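Long-range contact in OBody AM3L15 (Pyrobaculum aerophilum, PDB 4GN5), which is an engineered OB-fold protein (OBody), probably built on a nucleic acid-binding domain to recognise a protein target: residues 25-30 with 74-79. Numbering follows the deposited sequence.
Sequences GWVAHL and DVVVIK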
# COMPACT_ATOMS: atom_id res chain seq x y z
N GLY A 25 2.15 -19.22 -9.23
CA GLY A 25 3.46 -18.75 -9.71
C GLY A 25 4.25 -18.46 -8.45
O GLY A 25 3.94 -19.02 -7.38
N TRP A 26 5.27 -17.62 -8.56
CA TRP A 26 6.01 -17.29 -7.37
C TRP A 26 5.70 -15.88 -6.88
O TRP A 26 5.14 -15.05 -7.61
CB TRP A 26 7.52 -17.47 -7.57
CG TRP A 26 8.08 -16.63 -8.69
CD1 TRP A 26 8.65 -15.37 -8.59
CD2 TRP A 26 8.08 -16.98 -10.08
NE1 TRP A 26 9.00 -14.93 -9.87
CE2 TRP A 26 8.69 -15.91 -10.79
CE3 TRP A 26 7.70 -18.14 -10.79
CZ2 TRP A 26 8.90 -15.94 -12.18
CZ3 TRP A 26 7.93 -18.19 -12.18
CH2 TRP A 26 8.51 -17.08 -12.86
N VAL A 27 6.12 -15.61 -5.64
CA VAL A 27 5.94 -14.26 -5.09
C VAL A 27 7.04 -13.37 -5.67
O VAL A 27 8.21 -13.57 -5.37
CB VAL A 27 5.88 -14.25 -3.55
CG1 VAL A 27 6.01 -12.80 -3.06
CG2 VAL A 27 4.53 -14.92 -3.08
N ALA A 28 6.65 -12.44 -6.55
CA ALA A 28 7.62 -11.51 -7.17
C ALA A 28 7.90 -10.31 -6.25
O ALA A 28 8.96 -9.68 -6.35
CB ALA A 28 7.05 -10.97 -8.49
N HIS A 29 6.93 -9.93 -5.42
CA HIS A 29 7.10 -8.71 -4.61
C HIS A 29 6.07 -8.71 -3.49
O HIS A 29 4.97 -9.24 -3.68
CB HIS A 29 6.84 -7.43 -5.49
CG HIS A 29 7.18 -6.14 -4.79
ND1 HIS A 29 6.28 -5.45 -4.00
CD2 HIS A 29 8.33 -5.42 -4.78
CE1 HIS A 29 6.87 -4.36 -3.52
NE2 HIS A 29 8.11 -4.32 -3.98
N LEU A 30 6.48 -8.21 -2.32
CA LEU A 30 5.58 -8.03 -1.17
C LEU A 30 5.72 -6.62 -0.65
O LEU A 30 6.84 -6.08 -0.55
CB LEU A 30 5.92 -8.99 -0.03
CG LEU A 30 5.74 -10.51 -0.25
CD1 LEU A 30 6.57 -11.29 0.84
CD2 LEU A 30 4.23 -10.90 -0.20
N ASP A 74 8.38 -17.54 -2.83
CA ASP A 74 7.50 -18.64 -2.38
C ASP A 74 6.59 -18.97 -3.58
O ASP A 74 6.23 -18.08 -4.37
CB ASP A 74 6.60 -18.26 -1.16
CG ASP A 74 7.37 -18.19 0.21
OD1 ASP A 74 8.51 -18.68 0.33
OD2 ASP A 74 6.79 -17.63 1.18
N VAL A 75 6.24 -20.23 -3.72
CA VAL A 75 5.37 -20.66 -4.79
C VAL A 75 3.99 -20.69 -4.14
O VAL A 75 3.81 -21.28 -3.04
CB VAL A 75 5.76 -22.06 -5.35
CG1 VAL A 75 4.76 -22.55 -6.42
CG2 VAL A 75 7.15 -22.03 -5.92
N VAL A 76 3.04 -20.06 -4.82
CA VAL A 76 1.68 -19.85 -4.32
C VAL A 76 0.62 -20.16 -5.37
O VAL A 76 0.91 -20.21 -6.57
CB VAL A 76 1.44 -18.41 -3.80
CG1 VAL A 76 2.44 -18.08 -2.72
CG2 VAL A 76 1.50 -17.34 -4.98
N VAL A 77 -0.62 -20.40 -4.88
CA VAL A 77 -1.82 -20.51 -5.69
C VAL A 77 -2.79 -19.58 -4.98
O VAL A 77 -3.00 -19.68 -3.75
CB VAL A 77 -2.34 -21.94 -5.72
CG1 VAL A 77 -3.71 -22.01 -6.37
CG2 VAL A 77 -1.36 -22.84 -6.49
N ILE A 78 -3.37 -18.65 -5.75
CA ILE A 78 -4.24 -17.61 -5.17
C ILE A 78 -5.50 -17.53 -5.98
O ILE A 78 -5.47 -17.36 -7.21
CB ILE A 78 -3.61 -16.21 -5.14
CG1 ILE A 78 -2.41 -16.21 -4.17
CG2 ILE A 78 -4.68 -15.13 -4.69
CD1 ILE A 78 -1.70 -14.80 -4.02
N LYS A 79 -6.61 -17.68 -5.29
CA LYS A 79 -7.92 -17.56 -5.92
C LYS A 79 -8.51 -16.21 -5.58
O LYS A 79 -8.46 -15.81 -4.44
CB LYS A 79 -8.86 -18.69 -5.45
CG LYS A 79 -10.17 -18.72 -6.16
CD LYS A 79 -11.14 -19.60 -5.45
CE LYS A 79 -10.91 -21.06 -5.71
NZ LYS A 79 -11.83 -21.93 -4.94
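Gly-25 and Val-76 form an antiparallel hydrogen-bonded pair. Val-76 N gives a nearly straight bond to Gly-25 O at 2.9 Å, with an N-H...O angle of 172°. The return bond, Gly-25 N to Val-76 O, is longer at 3.1 Å. The neighbouring pair, Trp-26 with Val-75, is non-hydrogen-bonded. Beyond it the ladder takes one further bond, from Val-27 N to Asp-74 O at 2.8 Å. Two CA-H...O contacts lie along the same strip. Trp-26 CA lies 3.1 Å from Asp-74 O, and Val-75 CA also approaches Gly-25 O. Each of these carbonyls therefore receives an N-H and a weaker C-H.

Side chains add little. Val-27 CG2 meets Val-76 CG1 at 3.8 Å, and the two valines cross at about a right angle. In Val-27, CG1 is anti to the backbone N (chi1 168°), and CG2, the branch beside that N, makes the contact. Both valines are buried, and Val-27 also packs on Val-39 of strand 36-42. On the face away from Val-76, Trp-26 and Val-75 start as neighbours, but the indole leads away from strand 75-83 to Ser-42 and Glu-45.

The Asp-74 side chain is held by two backbone N-H groups, Ser-71 N at OD2 and Ala-107 N at OD1. Further along strand 26-32, a classic beta bulge at Ala-28 and His-29 lies opposite Lys-40.

Gly-25 is the hinge between strand 20-24, which pairs with strand 75-83, and strand 26-32, which pairs with strand 36-42. This short ladder thus spans the bend, as expected where a strongly coiled first strand joins the two sheets of an OB-fold barrel.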